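PDB 3LAS: putative carbonic anhydrase from Streptococcus mutans, which probably catalyses the reversible conversion of hydrogencarbonate and a proton into carbon dioxide and water, using one zinc ion per subunit. Local coordinates for residues A[38-42]-A[91-95]; A[63-67]-A[133-138]; A[96-101]-A[119-125]. All coordinates share one frame; numbering follows the deposited sequence.

Contact 1 of 3, residues A[38-42]-A[91-95]; sequences CMDSR and HTDCG. With ZN (zinc ion), chain C.
The zinc site of this beta-class carbonic anhydrase is built where Cys38 meets His91 and Cys94. Cys38 SG and Cys94 SG each bind the zinc ion at 2.3 Å. His91 NE2 binds the zinc ion at 2.0 Å. The His91 ring reaches it with CG set between the backbone N and the carbonyl carbon (chi1 73°). Cys38 lies at the edge of that ring, with CB 3.4 Å from His91 CD2. A water completes the tetrahedron, 2.2 Å from the zinc ion. It accepts from Gly95 N and donates to Asp40 OD2 at 3.0 Å, in one of the two modelled conformers of Asp40. In this conformer the carboxylate meets the zinc ion only through the water, which is consistent with the open, water-bound state of beta-class enzymes. Asp40 and Arg42 form the Asp-Arg dyad of these enzymes. Arg42 grips Asp40 side-on, NE to OD1 (2.9 Å) and NH2 to OD2. Asp40 OD1 also accepts from Arg42 N, which makes an Asx turn. The outer edge of the guanidinium takes Asp93 end-on. Arg42 NH1 meets Asp93 OD2 at 2.8 Å in a nearly straight salt bridge (175°), and Arg42 NH2 donates to Asp93 O at 2.9 Å. The guanidinium and the Asp93 carboxylate are turned 61° apart. Arg42 NH1 has a further partner in Leu25 O of the second subunit.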
# COMPACT_ATOMS: atom_id res chain seq x y z
N CYS A 38 6.14 -0.91 -3.66
CA CYS A 38 6.10 -2.22 -3.04
C CYS A 38 5.88 -2.11 -1.54
O CYS A 38 6.26 -1.11 -0.88
CB CYS A 38 7.46 -2.89 -3.34
SG CYS A 38 7.47 -4.66 -2.71
N MET A 39 5.33 -3.18 -0.98
CA MET A 39 5.15 -3.42 0.45
C MET A 39 6.39 -3.57 1.27
O MET A 39 6.35 -3.62 2.52
CB MET A 39 4.21 -4.60 0.66
CG MET A 39 4.99 -5.93 0.27
SD MET A 39 3.79 -7.31 0.23
CE MET A 39 4.91 -8.63 -0.18
N ASP A 40 7.55 -3.69 0.58
CA ASP A 40 8.81 -3.99 1.22
C ASP A 40 9.05 -3.26 2.53
O ASP A 40 8.94 -2.04 2.62
CB ASP A 40 9.96 -3.69 0.26
CG ASP A 40 11.23 -4.30 0.75
OD1 ASP A 40 12.00 -3.61 1.49
OD2 ASP A 40 11.53 -5.42 0.31
N SER A 41 9.39 -4.06 3.53
CA SER A 41 9.59 -3.55 4.92
C SER A 41 10.73 -2.58 5.04
O SER A 41 10.83 -1.84 6.05
CB SER A 41 9.83 -4.72 5.86
OG SER A 41 11.08 -5.38 5.55
N ARG A 42 11.65 -2.55 4.05
CA ARG A 42 12.85 -1.69 4.13
C ARG A 42 12.64 -0.38 3.41
O ARG A 42 13.61 0.38 3.23
CB ARG A 42 14.04 -2.41 3.52
CG ARG A 42 14.29 -3.81 4.20
CD ARG A 42 15.17 -4.70 3.35
NE ARG A 42 14.48 -5.03 2.11
CZ ARG A 42 15.03 -5.76 1.15
NH1 ARG A 42 16.28 -6.28 1.30
NH2 ARG A 42 14.43 -5.90 -0.01
N HIS A 91 11.89 -1.21 -6.56
CA HIS A 91 13.08 -1.14 -5.70
C HIS A 91 13.95 -2.31 -5.92
O HIS A 91 13.53 -3.34 -6.48
CB HIS A 91 12.68 -1.02 -4.23
CG HIS A 91 12.13 -2.29 -3.64
ND1 HIS A 91 12.91 -3.25 -3.06
CD2 HIS A 91 10.87 -2.82 -3.69
CE1 HIS A 91 12.16 -4.30 -2.72
NE2 HIS A 91 10.92 -4.06 -3.13
N THR A 92 15.23 -2.18 -5.49
CA THR A 92 16.23 -3.28 -5.63
C THR A 92 15.97 -4.31 -4.59
O THR A 92 15.42 -4.08 -3.48
CB THR A 92 17.65 -2.67 -5.48
OG1 THR A 92 17.79 -2.11 -4.15
CG2 THR A 92 17.90 -1.60 -6.59
N ASP A 93 16.43 -5.53 -4.88
CA ASP A 93 16.26 -6.67 -4.02
C ASP A 93 14.78 -6.90 -3.69
O ASP A 93 14.40 -7.19 -2.56
CB ASP A 93 17.10 -6.58 -2.75
CG ASP A 93 17.21 -7.91 -2.01
OD1 ASP A 93 17.24 -9.00 -2.66
OD2 ASP A 93 17.30 -7.92 -0.77
N CYS A 94 13.91 -6.83 -4.68
CA CYS A 94 12.48 -7.03 -4.48
C CYS A 94 12.14 -8.51 -4.50
O CYS A 94 12.69 -9.33 -5.28
CB CYS A 94 11.73 -6.32 -5.56
SG CYS A 94 9.89 -6.38 -5.42
N GLY A 95 11.20 -8.88 -3.62
CA GLY A 95 10.70 -10.23 -3.56
C GLY A 95 10.15 -10.69 -4.90
O GLY A 95 10.19 -11.91 -5.21
ZN ZN C . 9.49 -5.51 -3.33
O HOH W 1 9.93 -6.94 -1.78

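Contact 2 of 3, residues A[63-67]-A[133-138]; sequences GGRVT and EDIALL
Arg65 reaches over to Asp134 and Glu133 on helix 127-140. Its CB lies 4.2 Å from Asp134 OD1. The chain bends at chi2 and chi3 (-45° and -47°), and these bends help bring the guanidinium to the helix. Arg65 CD packs 3.7 Å from Asp134 OD2. Arg65 NE makes the main bond, a short and nearly straight salt bridge to Asp134 OD2 at 2.7 Å. That oxygen lies in the guanidinium plane and is met on its syn side. Arg65 NH2 turns mainly to Glu133 OE1, 2.9 Å away, in one of two modelled conformers of Glu133. It meets this carboxylate from above its plane. A second bond from Arg65 NH2 to Asp134 OD2 is weak. Arg65 NH1 donates to Leu122 O. With Glu133 in this conformer the guanidinium edge is held by three residues, which would limit its rotation. The other oxygen of Asp134 serves the backbone. Val66 N donates to Asp134 OD1 at 2.9 Å, very straight (179°) but from above the carboxylate plane. A water bridges Asp134 OD1 and Val66 O and lies over one face of the guanidinium, nearer its edge than its centre. Next to this polar patch, Val66 CG1 touches Leu137 CB at 3.7 Å, and Val66 CG2 touches Leu138 CG at 3.8 Å. The segment 63-67 follows the C-terminal end of strand 56-61. Such loops line the active site in parallel alpha/beta folds, and here the loop beside the zinc site is tied to a helix that packs on the sheet.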
# COMPACT_ATOMS: atom_id res chain seq x y z
N GLY A 63 5.53 -5.95 -5.05
CA GLY A 63 6.26 -5.53 -6.25
C GLY A 63 5.93 -4.13 -6.72
O GLY A 63 6.62 -3.60 -7.60
N GLY A 64 4.92 -3.43 -6.18
CA GLY A 64 4.53 -2.12 -6.71
C GLY A 64 3.90 -2.31 -8.08
O GLY A 64 4.07 -1.42 -8.97
N ARG A 65 3.18 -3.39 -8.35
CA ARG A 65 2.65 -3.70 -9.69
C ARG A 65 1.30 -3.08 -9.93
O ARG A 65 0.49 -2.92 -9.00
CB ARG A 65 2.46 -5.17 -9.85
CG ARG A 65 3.76 -6.02 -9.54
CD ARG A 65 5.04 -5.48 -10.16
NE ARG A 65 5.00 -5.07 -11.59
CZ ARG A 65 5.22 -5.92 -12.58
NH1 ARG A 65 5.40 -7.21 -12.36
NH2 ARG A 65 5.24 -5.35 -13.76
N VAL A 66 0.98 -2.65 -11.12
CA VAL A 66 -0.32 -2.09 -11.40
C VAL A 66 -1.27 -3.24 -11.63
O VAL A 66 -1.00 -4.24 -12.38
CB VAL A 66 -0.22 -1.12 -12.61
CG1 VAL A 66 -1.64 -0.85 -13.15
CG2 VAL A 66 0.51 0.15 -12.15
N THR A 67 -2.35 -3.24 -10.88
CA THR A 67 -3.45 -4.24 -10.83
C THR A 67 -4.79 -3.54 -10.91
O THR A 67 -4.83 -2.31 -10.80
CB THR A 67 -3.39 -5.04 -9.50
OG1 THR A 67 -3.68 -4.08 -8.44
CG2 THR A 67 -1.95 -5.67 -9.29
N GLU A 133 6.57 -1.31 -17.75
CA GLU A 133 5.34 -2.07 -17.99
C GLU A 133 4.18 -1.52 -17.13
O GLU A 133 3.05 -1.39 -17.62
CB GLU A 133 5.60 -3.54 -17.68
CG GLU A 133 4.41 -4.42 -17.72
CD GLU A 133 4.76 -5.90 -17.35
OE1 GLU A 133 5.71 -6.07 -16.55
OE2 GLU A 133 4.09 -6.85 -17.91
N ASP A 134 4.47 -1.16 -15.87
CA ASP A 134 3.39 -0.68 -14.99
C ASP A 134 2.93 0.71 -15.42
O ASP A 134 1.69 1.01 -15.43
CB ASP A 134 3.90 -0.71 -13.53
CG ASP A 134 3.84 -2.09 -12.98
OD1 ASP A 134 2.92 -2.87 -13.30
OD2 ASP A 134 4.64 -2.42 -12.14
N ILE A 135 3.85 1.55 -15.88
CA ILE A 135 3.46 2.89 -16.44
C ILE A 135 2.60 2.64 -17.65
O ILE A 135 1.55 3.35 -17.79
CB ILE A 135 4.68 3.71 -16.69
CG1 ILE A 135 5.29 4.13 -15.33
CG2 ILE A 135 4.27 4.97 -17.54
CD1 ILE A 135 6.58 4.95 -15.52
N ALA A 136 2.95 1.70 -18.55
CA ALA A 136 2.08 1.44 -19.72
C ALA A 136 0.73 0.95 -19.33
O ALA A 136 -0.28 1.39 -19.96
CB ALA A 136 2.75 0.40 -20.62
N LEU A 137 0.58 0.13 -18.29
CA LEU A 137 -0.74 -0.25 -17.89
C LEU A 137 -1.57 0.92 -17.42
O LEU A 137 -2.79 0.96 -17.71
CB LEU A 137 -0.70 -1.30 -16.73
CG LEU A 137 -0.13 -2.64 -17.19
CD1 LEU A 137 0.15 -3.53 -15.92
CD2 LEU A 137 -1.14 -3.37 -18.15
N LEU A 138 -0.98 1.89 -16.76
CA LEU A 138 -1.72 3.10 -16.36
C LEU A 138 -2.10 3.94 -17.52
O LEU A 138 -3.27 4.39 -17.64
CB LEU A 138 -0.92 3.93 -15.35
CG LEU A 138 -0.63 3.19 -14.04
CD1 LEU A 138 0.41 4.00 -13.23
CD2 LEU A 138 -1.94 3.03 -13.24
O HOH W 2 1.62 -5.29 -13.27

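Contact 3 of 3, residues A[96-101]-A[119-125]; sequences AQTFTN and QDFLPFT. With GAI (guanidine), chain I.
Ala96 and Phe124 join the loop before helix 101-112 to the loop after it, by backbone and side chain. Four hydrogen bonds cross the contact. Phe124 N donates to Ala96 O at 3.0 Å. Asn101 supplies two more with its amide. Its OD1 accepts from Phe121 N at 2.9 Å, and its ND2 donates to Asp120 OD1 at 2.9 Å. The amide and the Asp120 carboxylate stand nearly perpendicular (84°). Asp120 OD1 is also bonded by Leu122 N in an Asx turn, and the two donors reach it from opposite faces of the carboxylate. The fourth, Gln97 NE2 to Thr125 O, is weak and depends on one of two conformers of Gln97; in it OE1 accepts from Cys94 N. A CA-H...O contact runs from Gln97 CA to Phe124 O at 3.1 Å. Phe121 O accepts from Arg72 of the second subunit.

Two CH-pi contacts belong to the apolar part. Ala96 CB sits over a face of the Phe124 ring, 3.9 Å from its centroid. Pro123 CB sits over a face of the Phe99 ring, 4.2 Å from its centroid. Phe99 CE1 also meets Phe121 CB at 3.7 Å. Phe121 CZ approaches N3 of a bound guanidine at 3.7 Å; that guanidine is hydrogen-bonded to Asp68 O of the second subunit.

The two loops flank helix 101-112, whose Phe104 meets the rings of Phe99 and Phe121. Phe124 packs on Ser130 of helix 127-140.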
# COMPACT_ATOMS: atom_id res chain seq x y z
N ALA A 96 9.69 -9.77 -5.77
CA ALA A 96 9.21 -10.19 -7.11
C ALA A 96 10.25 -10.75 -7.95
O ALA A 96 9.89 -11.42 -8.99
CB ALA A 96 8.57 -8.91 -7.78
N GLN A 97 11.51 -10.55 -7.66
CA GLN A 97 12.61 -11.09 -8.51
C GLN A 97 13.02 -12.43 -7.99
O GLN A 97 13.95 -13.05 -8.52
CB GLN A 97 13.86 -10.21 -8.41
CG GLN A 97 13.59 -8.89 -8.87
CD GLN A 97 14.70 -7.90 -8.67
OE1 GLN A 97 14.96 -7.42 -7.57
NE2 GLN A 97 15.34 -7.56 -9.76
N THR A 98 12.40 -12.97 -6.95
CA THR A 98 12.88 -14.22 -6.32
C THR A 98 12.14 -15.45 -6.64
O THR A 98 12.48 -16.51 -6.13
CB THR A 98 12.90 -14.05 -4.79
OG1 THR A 98 11.58 -14.01 -4.25
CG2 THR A 98 13.70 -12.78 -4.37
N PHE A 99 11.12 -15.33 -7.48
CA PHE A 99 10.31 -16.53 -7.88
C PHE A 99 9.77 -16.37 -9.25
O PHE A 99 9.66 -15.26 -9.78
CB PHE A 99 9.19 -16.75 -6.84
CG PHE A 99 8.12 -15.70 -6.90
CD1 PHE A 99 6.98 -15.86 -7.71
CD2 PHE A 99 8.21 -14.54 -6.13
CE1 PHE A 99 6.03 -14.81 -7.76
CE2 PHE A 99 7.28 -13.58 -6.17
CZ PHE A 99 6.20 -13.64 -7.03
N THR A 100 9.40 -17.50 -9.85
CA THR A 100 8.56 -17.53 -11.06
C THR A 100 7.17 -18.02 -10.67
O THR A 100 6.94 -18.71 -9.70
CB THR A 100 9.11 -18.51 -12.14
OG1 THR A 100 9.01 -19.83 -11.65
CG2 THR A 100 10.56 -18.16 -12.44
N ASN A 101 6.19 -17.67 -11.53
CA ASN A 101 4.87 -18.20 -11.28
C ASN A 101 4.82 -19.69 -11.24
O ASN A 101 4.13 -20.26 -10.36
CB ASN A 101 3.85 -17.70 -12.34
CG ASN A 101 3.38 -16.32 -12.15
OD1 ASN A 101 3.25 -15.81 -11.00
ND2 ASN A 101 3.05 -15.65 -13.29
N GLN A 119 -3.05 -18.35 -11.78
CA GLN A 119 -3.00 -16.97 -11.22
C GLN A 119 -1.64 -16.38 -11.45
O GLN A 119 -0.57 -17.05 -11.23
CB GLN A 119 -3.14 -17.04 -9.71
CG GLN A 119 -4.41 -17.55 -9.22
CD GLN A 119 -5.59 -16.62 -9.52
OE1 GLN A 119 -6.62 -17.08 -10.02
NE2 GLN A 119 -5.39 -15.32 -9.37
N ASP A 120 -1.64 -15.10 -11.77
CA ASP A 120 -0.41 -14.39 -12.07
C ASP A 120 0.01 -13.63 -10.79
O ASP A 120 -0.64 -12.68 -10.37
CB ASP A 120 -0.65 -13.41 -13.21
CG ASP A 120 0.64 -12.82 -13.72
OD1 ASP A 120 1.69 -13.04 -13.15
OD2 ASP A 120 0.61 -12.13 -14.82
N PHE A 121 1.07 -14.06 -10.19
CA PHE A 121 1.63 -13.37 -9.02
C PHE A 121 2.46 -12.17 -9.37
O PHE A 121 2.97 -11.46 -8.44
CB PHE A 121 2.38 -14.34 -8.09
CG PHE A 121 1.40 -15.28 -7.41
CD1 PHE A 121 0.87 -14.97 -6.17
CD2 PHE A 121 1.02 -16.47 -8.03
CE1 PHE A 121 -0.07 -15.79 -5.55
CE2 PHE A 121 0.07 -17.31 -7.36
CZ PHE A 121 -0.47 -16.91 -6.13
N LEU A 122 2.63 -11.87 -10.66
CA LEU A 122 3.25 -10.63 -11.13
C LEU A 122 4.74 -10.49 -10.79
O LEU A 122 5.21 -9.42 -10.43
CB LEU A 122 2.48 -9.35 -10.78
CG LEU A 122 1.01 -9.36 -11.09
CD1 LEU A 122 0.26 -8.16 -10.52
CD2 LEU A 122 0.75 -9.51 -12.59
N PRO A 123 5.57 -11.56 -10.91
CA PRO A 123 7.01 -11.42 -10.73
C PRO A 123 7.64 -10.60 -11.84
O PRO A 123 6.98 -10.36 -12.89
CB PRO A 123 7.52 -12.92 -10.76
CG PRO A 123 6.57 -13.56 -11.77
CD PRO A 123 5.18 -12.90 -11.42
N PHE A 124 8.89 -10.25 -11.61
CA PHE A 124 9.64 -9.61 -12.72
C PHE A 124 11.10 -9.94 -12.49
O PHE A 124 11.61 -10.25 -11.34
CB PHE A 124 9.37 -8.05 -12.76
CG PHE A 124 9.80 -7.28 -11.52
CD1 PHE A 124 11.13 -7.01 -11.28
CD2 PHE A 124 8.84 -6.75 -10.70
CE1 PHE A 124 11.50 -6.22 -10.17
CE2 PHE A 124 9.21 -5.94 -9.58
CZ PHE A 124 10.50 -5.72 -9.33
N THR A 125 11.88 -9.69 -13.55
CA THR A 125 13.32 -9.87 -13.45
C THR A 125 14.14 -8.60 -13.68
O THR A 125 15.23 -8.39 -13.10
CB THR A 125 13.87 -10.94 -14.49
OG1 THR A 125 13.26 -10.79 -15.78
CG2 THR A 125 13.55 -12.32 -13.89
C GAI I . -4.24 -14.36 -5.81
N1 GAI I . -5.25 -13.68 -5.26
N2 GAI I . -3.44 -14.06 -6.81
N3 GAI I . -3.92 -15.58 -5.82

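How the contacts relate
Segment 38-42 follows strand 33-38. Strand 56-61 comes next and leads into segment 63-67. Contact 1 closes first, when 91-95 returns after strand 85-91. Contact 2 opened inside that loop and closes later, at helix 127-140, so the two cross. Contact 3 comes after contact 1 in the chain. It closes the short loop around helix 101-112 and is nested inside contact 2. All three touch one another. Gly63 packs on Cys38 and Cys94 beside the metal. Cys94 CB touches the Phe124 ring. Thr67 CG2 packs on Leu122 CD1. Together they join the ends of three parallel strands to two helices, and each touches the second subunit.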